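Local coordinates for exoribonuclease II, mitochondrial (Candida glabrata, PDB 6F3H), which is a mitochondrial 3'-to-5' exoribonuclease of the RNB family that degrades RNA, using a metal-dependent active site, and acts with a helicase in the mtEXO degradosome, at residues T387-F392 with V514-V519; E415-V420 with S494-N499; K274-L279 with R322-Y327; W753-L758 with E815-L820. The protein carries 1 engineered substitution. One frame throughout, in Å; residues are numbered along the deposited sequence.

Contact 1 of 4, residues T387-F392 with V514-V519; sequences TDRYDF and VRLGIV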
loop_
_atom_site.group_PDB
_atom_site.type_symbol
_atom_site.label_atom_id
_atom_site.label_comp_id
_atom_site.label_asym_id
_atom_site.label_seq_id
_atom_site.Cartn_x
_atom_site.Cartn_y
_atom_site.Cartn_z
ATOM N N THR A 387 -27.298 6.586 20.696
ATOM C CA THR A 387 -28.710 6.453 21.040
ATOM C C THR A 387 -29.447 7.832 21.054
ATOM O O THR A 387 -30.624 7.912 21.414
ATOM C CB THR A 387 -28.855 5.725 22.404
ATOM N N ASP A 388 -28.753 8.894 20.615
ATOM C CA ASP A 388 -29.256 10.284 20.608
ATOM C C ASP A 388 -28.958 10.963 19.260
ATOM O O ASP A 388 -28.214 11.935 19.142
ATOM C CB ASP A 388 -28.667 11.045 21.798
ATOM C CG ASP A 388 -29.279 12.432 21.989
ATOM O OD1 ASP A 388 -29.624 13.094 20.989
ATOM O OD2 ASP A 388 -29.463 12.843 23.156
ATOM N N ARG A 389 -29.547 10.444 18.198
ATOM C CA ARG A 389 -29.147 10.787 16.845
ATOM C C ARG A 389 -30.212 11.585 16.106
ATOM O O ARG A 389 -31.400 11.253 16.172
ATOM C CB ARG A 389 -28.872 9.494 16.091
ATOM C CG ARG A 389 -28.218 8.460 16.967
ATOM C CD ARG A 389 -28.078 7.160 16.240
ATOM N NE ARG A 389 -27.042 7.222 15.228
ATOM C CZ ARG A 389 -25.754 7.067 15.493
ATOM N NH1 ARG A 389 -25.355 6.855 16.742
ATOM N NH2 ARG A 389 -24.870 7.130 14.512
ATOM N N TYR A 390 -29.788 12.620 15.380
ATOM C CA TYR A 390 -30.695 13.350 14.489
ATOM C C TYR A 390 -31.301 12.442 13.414
ATOM O O TYR A 390 -30.588 11.669 12.779
ATOM C CB TYR A 390 -29.925 14.481 13.827
ATOM C CG TYR A 390 -30.745 15.312 12.876
ATOM C CD1 TYR A 390 -30.960 14.903 11.563
ATOM C CD2 TYR A 390 -31.304 16.514 13.286
ATOM C CE1 TYR A 390 -31.712 15.666 10.691
ATOM C CE2 TYR A 390 -32.051 17.286 12.419
ATOM C CZ TYR A 390 -32.248 16.859 11.125
ATOM O OH TYR A 390 -32.985 17.631 10.266
ATOM N N ASP A 391 -32.614 12.546 13.176
ATOM C CA ASP A 391 -33.254 11.758 12.124
ATOM C C ASP A 391 -33.601 12.620 10.918
ATOM O O ASP A 391 -34.353 13.593 11.036
ATOM C CB ASP A 391 -34.518 11.042 12.603
ATOM C CG ASP A 391 -34.972 9.938 11.615
ATOM O OD1 ASP A 391 -34.872 10.145 10.384
ATOM O OD2 ASP A 391 -35.404 8.845 12.060
ATOM N N PHE A 392 -33.110 12.202 9.749
ATOM C CA PHE A 392 -33.357 12.853 8.473
ATOM C C PHE A 392 -34.651 12.374 7.833
ATOM O O PHE A 392 -35.054 12.889 6.784
ATOM C CB PHE A 392 -32.175 12.593 7.543
ATOM C CG PHE A 392 -30.867 13.150 8.056
ATOM C CD1 PHE A 392 -30.045 12.384 8.896
ATOM C CD2 PHE A 392 -30.460 14.443 7.717
ATOM C CE1 PHE A 392 -28.825 12.903 9.396
ATOM C CE2 PHE A 392 -29.251 14.968 8.194
ATOM C CZ PHE A 392 -28.428 14.202 9.032
ATOM N N VAL A 514 -21.392 18.452 12.010
ATOM C CA VAL A 514 -21.220 17.014 12.124
ATOM C C VAL A 514 -22.242 16.518 13.130
ATOM O O VAL A 514 -22.349 17.080 14.226
ATOM C CB VAL A 514 -19.788 16.641 12.562
ATOM C CG1 VAL A 514 -19.559 15.123 12.490
ATOM C CG2 VAL A 514 -18.731 17.362 11.745
ATOM N N ARG A 515 -23.001 15.483 12.756
ATOM C CA ARG A 515 -24.045 14.917 13.603
ATOM C C ARG A 515 -24.120 13.415 13.435
ATOM O O ARG A 515 -23.853 12.888 12.354
ATOM C CB ARG A 515 -25.446 15.411 13.278
ATOM C CG ARG A 515 -25.760 16.795 13.663
ATOM C CD ARG A 515 -27.133 17.151 13.111
ATOM N NE ARG A 515 -27.011 17.888 11.867
ATOM C CZ ARG A 515 -27.998 18.074 11.008
ATOM N NH1 ARG A 515 -29.198 17.577 11.250
ATOM N NH2 ARG A 515 -27.779 18.766 9.905
ATOM N N LEU A 516 -24.535 12.738 14.503
ATOM C CA LEU A 516 -24.882 11.324 14.433
ATOM C C LEU A 516 -26.312 11.241 13.946
ATOM O O LEU A 516 -27.205 11.765 14.608
ATOM C CB LEU A 516 -24.761 10.651 15.799
ATOM C CG LEU A 516 -23.419 10.658 16.559
ATOM C CD1 LEU A 516 -23.525 9.833 17.846
ATOM C CD2 LEU A 516 -22.215 10.204 15.723
ATOM N N GLY A 517 -26.536 10.609 12.799
ATOM C CA GLY A 517 -27.863 10.662 12.216
ATOM C C GLY A 517 -28.598 9.348 12.034
ATOM O O GLY A 517 -28.165 8.308 12.541
ATOM N N ILE A 518 -29.741 9.399 11.340
ATOM C CA ILE A 518 -30.494 8.225 10.924
ATOM C C ILE A 518 -31.079 8.553 9.565
ATOM O O ILE A 518 -31.449 9.697 9.285
ATOM C CB ILE A 518 -31.634 7.813 11.887
ATOM C CG1 ILE A 518 -31.118 7.546 13.285
ATOM C CG2 ILE A 518 -32.370 6.562 11.406
ATOM C CD1 ILE A 518 -32.223 7.428 14.299
ATOM N N VAL A 519 -31.160 7.539 8.719
ATOM C CA VAL A 519 -31.683 7.683 7.374
ATOM C C VAL A 519 -32.371 6.374 7.052
ATOM O O VAL A 519 -32.091 5.344 7.664
ATOM C CB VAL A 519 -30.552 7.964 6.363
ATOM C CG1 VAL A 519 -29.836 9.265 6.675
ATOM C CG2 VAL A 519 -29.582 6.827 6.386
#

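Contact 2 of 4, residues E415-V420 with S494-N499; sequences EELDGV and SFELVN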
loop_
_atom_site.group_PDB
_atom_site.type_symbol
_atom_site.label_atom_id
_atom_site.label_comp_id
_atom_site.label_asym_id
_atom_site.label_seq_id
_atom_site.Cartn_x
_atom_site.Cartn_y
_atom_site.Cartn_z
ATOM N N GLU A 415 -30.544 19.306 -0.441
ATOM C CA GLU A 415 -31.737 20.110 -0.287
ATOM C C GLU A 415 -31.547 21.402 -1.042
ATOM O O GLU A 415 -30.664 22.198 -0.699
ATOM C CB GLU A 415 -32.001 20.399 1.173
ATOM C CG GLU A 415 -32.698 19.288 1.832
ATOM C CD GLU A 415 -32.684 19.467 3.304
ATOM O OE1 GLU A 415 -31.857 20.280 3.771
ATOM O OE2 GLU A 415 -33.518 18.836 3.983
ATOM N N GLU A 416 -32.368 21.613 -2.065
ATOM C CA GLU A 416 -32.316 22.886 -2.759
ATOM C C GLU A 416 -33.186 23.857 -1.977
ATOM O O GLU A 416 -34.413 23.715 -1.925
ATOM C CB GLU A 416 -32.747 22.748 -4.211
ATOM C CG GLU A 416 -32.116 23.843 -5.058
ATOM C CD GLU A 416 -32.493 23.769 -6.533
ATOM O OE1 GLU A 416 -33.309 22.891 -6.914
ATOM O OE2 GLU A 416 -31.935 24.574 -7.317
ATOM N N LEU A 417 -32.523 24.794 -1.309
ATOM C CA LEU A 417 -33.120 25.836 -0.496
ATOM C C LEU A 417 -33.574 27.021 -1.340
ATOM O O LEU A 417 -34.713 27.480 -1.231
ATOM C CB LEU A 417 -32.094 26.307 0.529
ATOM C CG LEU A 417 -31.534 25.198 1.395
ATOM C CD1 LEU A 417 -30.600 25.766 2.454
ATOM C CD2 LEU A 417 -32.693 24.441 2.013
ATOM N N ASP A 418 -32.674 27.518 -2.181
ATOM C CA ASP A 418 -32.938 28.632 -3.074
ATOM C C ASP A 418 -32.290 28.296 -4.404
ATOM O O ASP A 418 -31.607 27.277 -4.542
ATOM C CB ASP A 418 -32.389 29.953 -2.513
ATOM N N GLY A 419 -32.525 29.143 -5.401
ATOM C CA GLY A 419 -31.756 29.035 -6.630
ATOM C C GLY A 419 -30.274 29.246 -6.403
ATOM O O GLY A 419 -29.435 28.680 -7.116
ATOM N N VAL A 420 -29.935 30.075 -5.418
ATOM C CA VAL A 420 -28.550 30.414 -5.130
ATOM C C VAL A 420 -27.873 29.388 -4.208
ATOM O O VAL A 420 -26.654 29.188 -4.283
ATOM C CB VAL A 420 -28.524 31.820 -4.520
ATOM C CG1 VAL A 420 -29.487 31.865 -3.356
ATOM C CG2 VAL A 420 -27.103 32.199 -4.080
ATOM N N SER A 494 -22.912 17.995 7.216
ATOM C CA SER A 494 -23.870 18.823 6.518
ATOM C C SER A 494 -23.286 20.208 6.354
ATOM O O SER A 494 -22.543 20.681 7.220
ATOM C CB SER A 494 -25.183 18.879 7.276
ATOM O OG SER A 494 -25.555 17.580 7.708
ATOM N N PHE A 495 -23.580 20.828 5.218
ATOM C CA PHE A 495 -23.098 22.173 4.942
ATOM C C PHE A 495 -23.777 22.689 3.685
ATOM O O PHE A 495 -24.402 21.933 2.935
ATOM C CB PHE A 495 -21.603 22.195 4.760
ATOM C CG PHE A 495 -21.152 21.194 3.795
ATOM C CD1 PHE A 495 -20.859 19.902 4.206
ATOM C CD2 PHE A 495 -21.100 21.504 2.449
ATOM C CE1 PHE A 495 -20.457 18.937 3.290
ATOM C CE2 PHE A 495 -20.711 20.560 1.530
ATOM C CZ PHE A 495 -20.381 19.265 1.950
ATOM N N GLU A 496 -23.617 23.984 3.445
ATOM C CA GLU A 496 -24.301 24.642 2.352
ATOM C C GLU A 496 -23.333 25.301 1.398
ATOM O O GLU A 496 -22.312 25.872 1.798
ATOM C CB GLU A 496 -25.275 25.660 2.854
ATOM C CG GLU A 496 -26.484 25.004 3.436
ATOM C CD GLU A 496 -27.188 25.897 4.421
ATOM O OE1 GLU A 496 -27.010 27.125 4.313
ATOM O OE2 GLU A 496 -27.923 25.379 5.290
ATOM N N LEU A 497 -23.698 25.208 0.136
ATOM C CA LEU A 497 -22.970 25.791 -0.966
ATOM C C LEU A 497 -23.844 26.804 -1.657
ATOM O O LEU A 497 -25.046 26.586 -1.839
ATOM C CB LEU A 497 -22.553 24.746 -1.961
ATOM C CG LEU A 497 -21.638 23.739 -1.322
ATOM C CD1 LEU A 497 -22.157 22.386 -1.611
ATOM C CD2 LEU A 497 -20.323 23.950 -1.984
ATOM N N VAL A 498 -23.216 27.895 -2.051
ATOM C CA VAL A 498 -23.880 28.999 -2.711
ATOM C C VAL A 498 -23.297 29.145 -4.108
ATOM O O VAL A 498 -22.075 29.102 -4.280
ATOM C CB VAL A 498 -23.717 30.275 -1.878
ATOM C CG1 VAL A 498 -24.096 29.957 -0.471
ATOM C CG2 VAL A 498 -22.277 30.721 -1.872
ATOM N N ASN A 499 -24.164 29.241 -5.109
ATOM C CA ASN A 499 -23.686 29.590 -6.438
ATOM C C ASN A 499 -23.257 31.047 -6.421
ATOM O O ASN A 499 -23.935 31.895 -5.839
ATOM C CB ASN A 499 -24.758 29.348 -7.498
ATOM C CG ASN A 499 -25.279 27.932 -7.480
ATOM O OD1 ASN A 499 -25.209 27.247 -6.458
ATOM N ND2 ASN A 499 -25.823 27.484 -8.609
#

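Contact 3 of 4, residues K274-L279 with R322-Y327; sequences KAFAKL and RHIDMY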
loop_
_atom_site.group_PDB
_atom_site.type_symbol
_atom_site.label_atom_id
_atom_site.label_comp_id
_atom_site.label_asym_id
_atom_site.label_seq_id
_atom_site.Cartn_x
_atom_site.Cartn_y
_atom_site.Cartn_z
ATOM N N LYS A 274 17.590 -36.774 -5.702
ATOM C CA LYS A 274 17.685 -37.680 -6.835
ATOM C C LYS A 274 16.460 -38.575 -6.924
ATOM O O LYS A 274 15.914 -38.780 -8.010
ATOM C CB LYS A 274 18.956 -38.525 -6.706
ATOM C CG LYS A 274 20.236 -37.771 -6.954
ATOM C CD LYS A 274 21.407 -38.563 -6.440
ATOM C CE LYS A 274 22.691 -37.767 -6.472
ATOM N NZ LYS A 274 23.687 -38.448 -5.601
ATOM N N ALA A 275 16.021 -39.111 -5.788
ATOM C CA ALA A 275 14.840 -39.955 -5.775
ATOM C C ALA A 275 13.626 -39.187 -6.272
ATOM O O ALA A 275 12.831 -39.705 -7.063
ATOM C CB ALA A 275 14.615 -40.480 -4.360
ATOM N N PHE A 276 13.491 -37.936 -5.838
ATOM C CA PHE A 276 12.376 -37.090 -6.254
ATOM C C PHE A 276 12.408 -36.818 -7.748
ATOM O O PHE A 276 11.403 -36.975 -8.443
ATOM C CB PHE A 276 12.418 -35.783 -5.474
ATOM C CG PHE A 276 11.375 -34.781 -5.892
ATOM C CD1 PHE A 276 10.107 -34.791 -5.307
ATOM C CD2 PHE A 276 11.662 -33.808 -6.838
ATOM C CE1 PHE A 276 9.137 -33.878 -5.686
ATOM C CE2 PHE A 276 10.699 -32.886 -7.203
ATOM C CZ PHE A 276 9.434 -32.929 -6.626
ATOM N N ALA A 277 13.534 -36.325 -8.249
ATOM C CA ALA A 277 13.594 -36.008 -9.664
ATOM C C ALA A 277 13.271 -37.226 -10.515
ATOM O O ALA A 277 12.695 -37.097 -11.599
ATOM C CB ALA A 277 14.979 -35.472 -10.016
ATOM N N LYS A 278 13.555 -38.422 -10.020
ATOM C CA LYS A 278 13.224 -39.587 -10.816
ATOM C C LYS A 278 11.723 -39.708 -10.941
ATOM O O LYS A 278 11.191 -39.828 -12.048
ATOM C CB LYS A 278 13.817 -40.842 -10.207
ATOM C CG LYS A 278 14.040 -41.875 -11.272
ATOM C CD LYS A 278 14.047 -43.266 -10.711
ATOM C CE LYS A 278 14.981 -44.140 -11.525
ATOM N NZ LYS A 278 16.445 -43.806 -11.304
ATOM N N LEU A 279 11.023 -39.612 -9.806
ATOM C CA LEU A 279 9.565 -39.685 -9.785
ATOM C C LEU A 279 8.938 -38.682 -10.735
ATOM O O LEU A 279 7.953 -38.980 -11.422
ATOM C CB LEU A 279 9.068 -39.422 -8.368
ATOM C CG LEU A 279 9.677 -40.323 -7.304
ATOM C CD1 LEU A 279 9.249 -39.908 -5.933
ATOM C CD2 LEU A 279 9.193 -41.702 -7.553
ATOM N N ARG A 322 17.903 -29.029 -11.967
ATOM C CA ARG A 322 18.980 -29.599 -12.762
ATOM C C ARG A 322 18.783 -31.093 -12.934
ATOM O O ARG A 322 19.204 -31.664 -13.934
ATOM C CB ARG A 322 20.333 -29.285 -12.109
ATOM C CG ARG A 322 21.501 -29.493 -13.040
ATOM C CD ARG A 322 22.934 -29.424 -12.478
ATOM N NE ARG A 322 23.146 -29.539 -11.038
ATOM C CZ ARG A 322 23.300 -30.694 -10.406
ATOM N NH1 ARG A 322 23.211 -31.824 -11.095
ATOM N NH2 ARG A 322 23.531 -30.719 -9.096
ATOM N N HIS A 323 18.111 -31.734 -12.001
ATOM C CA HIS A 323 17.872 -33.158 -12.098
ATOM C C HIS A 323 16.581 -33.524 -12.805
ATOM O O HIS A 323 16.229 -34.704 -12.809
ATOM C CB HIS A 323 17.888 -33.781 -10.718
ATOM C CG HIS A 323 19.260 -33.951 -10.163
ATOM N ND1 HIS A 323 19.938 -32.926 -9.543
ATOM C CD2 HIS A 323 20.106 -35.003 -10.181
ATOM C CE1 HIS A 323 21.128 -33.349 -9.167
ATOM N NE2 HIS A 323 21.256 -34.606 -9.547
ATOM N N ILE A 324 15.820 -32.565 -13.328
ATOM C CA ILE A 324 14.541 -32.852 -13.973
ATOM C C ILE A 324 14.620 -32.469 -15.443
ATOM O O ILE A 324 14.981 -31.335 -15.768
ATOM C CB ILE A 324 13.382 -32.119 -13.277
ATOM C CG1 ILE A 324 13.164 -32.690 -11.884
ATOM C CG2 ILE A 324 12.116 -32.289 -14.068
ATOM C CD1 ILE A 324 12.538 -31.747 -10.970
ATOM N N ASP A 325 14.220 -33.388 -16.324
ATOM C CA ASP A 325 14.518 -33.240 -17.748
ATOM C C ASP A 325 13.958 -31.953 -18.314
ATOM O O ASP A 325 14.687 -31.138 -18.887
ATOM C CB ASP A 325 13.953 -34.416 -18.528
ATOM C CG ASP A 325 14.544 -35.713 -18.096
ATOM O OD1 ASP A 325 14.392 -36.055 -16.912
ATOM O OD2 ASP A 325 15.169 -36.387 -18.937
HETATM N N MSE A 326 12.659 -31.775 -18.197
HETATM C CA MSE A 326 12.008 -30.643 -18.810
HETATM C C MSE A 326 12.601 -29.336 -18.346
HETATM O O MSE A 326 12.817 -28.421 -19.128
HETATM C CB MSE A 326 10.546 -30.680 -18.474
HETATM C CG MSE A 326 9.921 -31.958 -18.902
HETATM SE SE MSE A 326 8.097 -31.855 -18.339
HETATM C CE MSE A 326 8.293 -32.754 -16.622
ATOM N N TYR A 327 12.853 -29.260 -17.050
ATOM C CA TYR A 327 13.201 -28.011 -16.399
ATOM C C TYR A 327 14.687 -27.812 -16.286
ATOM O O TYR A 327 15.119 -26.883 -15.608
ATOM C CB TYR A 327 12.598 -27.970 -15.006
ATOM C CG TYR A 327 11.100 -28.059 -14.997
ATOM C CD1 TYR A 327 10.319 -26.988 -15.395
ATOM C CD2 TYR A 327 10.458 -29.223 -14.611
ATOM C CE1 TYR A 327 8.936 -27.068 -15.389
ATOM C CE2 TYR A 327 9.072 -29.311 -14.603
ATOM C CZ TYR A 327 8.318 -28.231 -14.994
ATOM O OH TYR A 327 6.943 -28.301 -14.996
#

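Contact 4 of 4, residues W753-L758 with E815-L820; sequences WTLKHL and ESIHPL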
loop_
_atom_site.group_PDB
_atom_site.type_symbol
_atom_site.label_atom_id
_atom_site.label_comp_id
_atom_site.label_asym_id
_atom_site.label_seq_id
_atom_site.Cartn_x
_atom_site.Cartn_y
_atom_site.Cartn_z
ATOM N N TRP A 753 -1.908 -11.788 -13.435
ATOM C CA TRP A 753 -3.040 -12.071 -14.306
ATOM C C TRP A 753 -2.929 -11.357 -15.651
ATOM O O TRP A 753 -3.307 -11.923 -16.682
ATOM C CB TRP A 753 -4.345 -11.708 -13.610
ATOM C CG TRP A 753 -4.681 -12.603 -12.457
ATOM C CD1 TRP A 753 -4.682 -12.256 -11.146
ATOM C CD2 TRP A 753 -5.044 -13.996 -12.502
ATOM N NE1 TRP A 753 -5.050 -13.332 -10.371
ATOM C CE2 TRP A 753 -5.267 -14.413 -11.179
ATOM C CE3 TRP A 753 -5.210 -14.921 -13.529
ATOM C CZ2 TRP A 753 -5.640 -15.708 -10.853
ATOM C CZ3 TRP A 753 -5.585 -16.215 -13.201
ATOM C CH2 TRP A 753 -5.792 -16.594 -11.875
ATOM N N THR A 754 -2.478 -10.105 -15.672
ATOM C CA THR A 754 -2.178 -9.478 -16.953
ATOM C C THR A 754 -1.312 -10.391 -17.796
ATOM O O THR A 754 -1.640 -10.686 -18.948
ATOM C CB THR A 754 -1.445 -8.163 -16.746
ATOM O OG1 THR A 754 -2.207 -7.334 -15.878
ATOM C CG2 THR A 754 -1.251 -7.461 -18.065
ATOM N N LEU A 755 -0.211 -10.885 -17.207
ATOM C CA LEU A 755 0.752 -11.689 -17.955
ATOM C C LEU A 755 0.192 -13.056 -18.316
ATOM O O LEU A 755 0.364 -13.515 -19.451
ATOM C CB LEU A 755 2.036 -11.853 -17.158
ATOM C CG LEU A 755 2.822 -10.601 -16.765
ATOM C CD1 LEU A 755 4.193 -10.985 -16.240
ATOM C CD2 LEU A 755 2.956 -9.629 -17.900
ATOM N N LYS A 756 -0.499 -13.714 -17.377
ATOM C CA LYS A 756 -1.063 -15.035 -17.653
ATOM C C LYS A 756 -2.009 -14.976 -18.843
ATOM O O LYS A 756 -2.145 -15.951 -19.589
ATOM C CB LYS A 756 -1.795 -15.556 -16.407
ATOM C CG LYS A 756 -2.151 -17.052 -16.379
ATOM C CD LYS A 756 -2.235 -17.627 -14.934
ATOM C CE LYS A 756 -2.707 -19.114 -14.893
ATOM N NZ LYS A 756 -3.527 -19.513 -13.674
ATOM N N HIS A 757 -2.633 -13.827 -19.059
ATOM C CA HIS A 757 -3.472 -13.637 -20.229
ATOM C C HIS A 757 -2.632 -13.450 -21.483
ATOM O O HIS A 757 -2.899 -14.066 -22.518
ATOM C CB HIS A 757 -4.366 -12.428 -20.012
ATOM C CG HIS A 757 -4.873 -11.841 -21.282
ATOM N ND1 HIS A 757 -5.846 -12.454 -22.037
ATOM C CD2 HIS A 757 -4.544 -10.701 -21.932
ATOM C CE1 HIS A 757 -6.098 -11.714 -23.100
ATOM N NE2 HIS A 757 -5.324 -10.644 -23.059
ATOM N N LEU A 758 -1.602 -12.608 -21.399
ATOM C CA LEU A 758 -0.725 -12.400 -22.543
ATOM C C LEU A 758 -0.111 -13.711 -22.980
ATOM O O LEU A 758 0.194 -13.895 -24.165
ATOM C CB LEU A 758 0.374 -11.406 -22.197
ATOM C CG LEU A 758 -0.141 -10.011 -21.876
ATOM C CD1 LEU A 758 1.009 -9.037 -21.930
ATOM C CD2 LEU A 758 -1.265 -9.597 -22.806
ATOM N N GLU A 815 10.330 -11.870 -25.862
ATOM C CA GLU A 815 11.285 -12.929 -25.575
ATOM C C GLU A 815 10.699 -13.931 -24.582
ATOM O O GLU A 815 10.390 -15.068 -24.947
ATOM C CB GLU A 815 12.593 -12.332 -25.038
ATOM N N SER A 816 10.452 -13.487 -23.354
ATOM C CA SER A 816 10.102 -14.371 -22.253
ATOM C C SER A 816 9.015 -13.738 -21.399
ATOM O O SER A 816 8.859 -12.520 -21.355
ATOM C CB SER A 816 11.318 -14.695 -21.378
ATOM O OG SER A 816 11.508 -13.689 -20.397
ATOM N N ILE A 817 8.265 -14.591 -20.711
ATOM C CA ILE A 817 7.209 -14.163 -19.810
ATOM C C ILE A 817 7.229 -15.015 -18.558
ATOM O O ILE A 817 7.009 -16.228 -18.634
ATOM C CB ILE A 817 5.835 -14.299 -20.452
ATOM C CG1 ILE A 817 5.733 -13.430 -21.691
ATOM C CG2 ILE A 817 4.779 -13.985 -19.423
ATOM C CD1 ILE A 817 4.410 -13.622 -22.396
ATOM N N HIS A 818 7.424 -14.389 -17.402
ATOM C CA HIS A 818 7.333 -15.114 -16.137
ATOM C C HIS A 818 6.353 -14.436 -15.207
ATOM O O HIS A 818 6.731 -13.536 -14.435
ATOM C CB HIS A 818 8.688 -15.256 -15.478
ATOM C CG HIS A 818 9.686 -15.931 -16.344
ATOM N ND1 HIS A 818 10.632 -15.238 -17.064
ATOM C CD2 HIS A 818 9.897 -17.243 -16.596
ATOM C CE1 HIS A 818 11.381 -16.096 -17.733
ATOM N NE2 HIS A 818 10.960 -17.319 -17.458
ATOM N N PRO A 819 5.108 -14.910 -15.204
ATOM C CA PRO A 819 4.037 -14.210 -14.479
ATOM C C PRO A 819 4.235 -14.151 -12.975
ATOM O O PRO A 819 4.139 -13.067 -12.389
ATOM C CB PRO A 819 2.795 -15.017 -14.868
ATOM C CG PRO A 819 3.198 -15.764 -16.106
ATOM C CD PRO A 819 4.619 -16.096 -15.917
ATOM N N LEU A 820 4.485 -15.287 -12.320
ATOM C CA LEU A 820 4.661 -15.269 -10.872
ATOM C C LEU A 820 5.826 -14.391 -10.455
ATOM O O LEU A 820 5.909 -13.993 -9.287
ATOM C CB LEU A 820 4.888 -16.676 -10.354
ATOM C CG LEU A 820 3.585 -17.266 -9.873
ATOM C CD1 LEU A 820 3.809 -18.687 -9.462
ATOM C CD2 LEU A 820 3.067 -16.437 -8.729
#

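Contact 1 of 4, residues T387-F392 with V514-V519
One face of the Tyr-390 ring receives the guanidinium of Arg-515, whose CZ stands 4.2 Å from the centroid of the Tyr-390 ring in a cation-pi contact. The two planes lie 87° apart, so the cation meets the ring end-on, NH1 first and almost over its centre. This pairing sits at the edge of the mixed sheet of the RNB domain, where the short, weakly bonded strand 390-391 runs parallel to strand 505-519. A bend in the Arg-515 chain at chi3 (-98°) turns its end toward the ring. The same guanidinium has Phe-392 CZ over one face, offset toward the rim. Phe-392 in turn has CD1 of Tyr-390 over its own face, while Ile-518 O lies at its edge, in the ring plane; His-425 and His-427 add edge-to-face contacts.

The Arg-389 guanidinium is met on a face and at an edge. Leu-516 CB lies 3.7 Å above its plane, and Gly-517 O is at the edge, taking a bond from Arg-389 NE of 3.1 Å (N-H...O 162°). Glu-489 OE1 forms a salt bridge with the same NE, so the carboxylate and the Gly-517 carbonyl lie close to one N-H. Bonds from Tyr-390 N to Leu-516 O and from Ile-518 N to Tyr-390 O are weak. A straighter one joins Phe-392 N to Ile-518 O, at 3.0 Å.

Contact 2 of 4, residues E415-V420 with S494-N499
Val-420 O accepts a hydrogen bond from Asn-499 N, 2.6 Å away and nearly straight (N-H...O 160°), the donor approaching close to the carbonyl axis. This is the meeting point of a beta-hairpin turn with a third strand: residues 417-420 link antiparallel strands 410-416 and 421-429 of the RNB-domain sheet, and strand 488-499 lies beside the latter. The same oxygen has Val-498 CA at 3.2 Å, a CA-H...O contact, so Val-420 O is approached by two neighbouring residues of one strand. Val-420 CG2, set anti to its own nitrogen, comes to 3.6 Å from Asn-499 O.

At the other end of the turn Leu-417 reaches toward strand 488-499 with one branch, CD1, which comes to 3.9 Å from Glu-496 CD; the two side chains cross at about a right angle.

Farther out, arginines of strand 421-429 hold the Glu-496 carboxylate in place. Arg-421 forms a salt bridge with OE1 and Arg-423 with OE2, which leaves the leucine methyl against a group already fixed. Backbone bonds of Leu-497 with Ser-422 and Phe-495 with Ile-424 continue the pairing. Arg-423 also binds Glu-415, so one cation serves two carboxylates whose atoms Glu-415 OE1 and Glu-496 OE2 are 6.6 Å apart.

Contact 3 of 4, residues K274-L279 with R322-Y327
Apolar contact comes first, and it converges on Ala-277, whose methyl points from helix 251-281 at the bend that follows helix 311-322. Ala-277 CB lies 3.4 Å from His-323 CB and 3.8 Å from Ile-324 CG1, and nearer still, 3.2 Å, to His-323 O. Ile-324 is turned with CG1 beside its backbone N (chi1 -68°), which brings that branch to the helix; its CD1 then extends to 4.3 Å from Phe-276 CE2, meeting the ring obliquely. On the outer side the aliphatic part of Lys-274 passes the imidazole of His-323, with Lys-274 CG 4.2 Å from His-323 NE2.

Polar groups are served elsewhere. His-323 ND1 bonds to Lys-319 O and Lys-274 NZ to Asp-269 O, each within its own neighbourhood. Just beyond the segment, Asn-281 OD1 receives Asp-325 N, tying the bend to the end of the helix.

With no hydrogen bond between the two segments themselves, their fit probably owes much to the small methyl of Ala-277, against which the backbone carbonyl of His-323 lies.

Contact 4 of 4, residues W753-L758 with E815-L820
Leu-755 and Pro-819 form the tight part of this contact. The leucine points from helix 725-761 toward the turn that ends strand 808-818, and its CD1 lies 3.7 Å from Pro-819 CA. Nearer the backbone, Leu-755 CB comes to 4.0 Å from Pro-819 CB, so the CA-CB side of the proline meets the leucine. Ile-817 adds a second wall: its CG2 branch, anti to the backbone N, reaches 4.1 Å from Leu-755 CB. Leu-824 of the adjacent strand 823-827 touches both Leu-755 and Ile-817, widening the apolar patch into the sheet.

The contact thins on the side of Lys-756. Its backbone N is still 4.3 Å from Pro-819 CB, but the extended chain leads away, and NZ bonds to Tyr-752 OH one turn earlier in the helix. Leu-758 faces the strand yet stops short of close packing, and no hydrogen bond crosses between the segments.

What results is a helix docked on the end of a beta-strand, with Leu-755 at the centre and Tyr-752 and Glu-759 of the same helix touching Pro-819. The C-terminal sheet of strands 765-770 to 823-827 is consistent with the OB-type S1 domain that closes the chain in RNase II relatives, here packed against the long helix preceding it.

Contacts 1 and 2 belong to one sheet of the RNB domain, their centres about 21 Å apart; they meet where Arg-515 NH2 lies 3.3 Å from Ser-494 OG, and strands 488-499 and 505-519, one from each contact, are neighbours. Contact 1 is the one nearer the active site: the side chain of Val-519 is about 11 Å from that of Asp-410, a magnesium ligand together with Asp-401, and about 13 Å from the magnesium ion. Contacts 3 and 4 lie elsewhere, about 25 Å apart between centres and about 10 Å between nearest atoms, without touching. The centres of contacts 2 and 3 are about 74 Å apart, on opposite sides of the chain's centre.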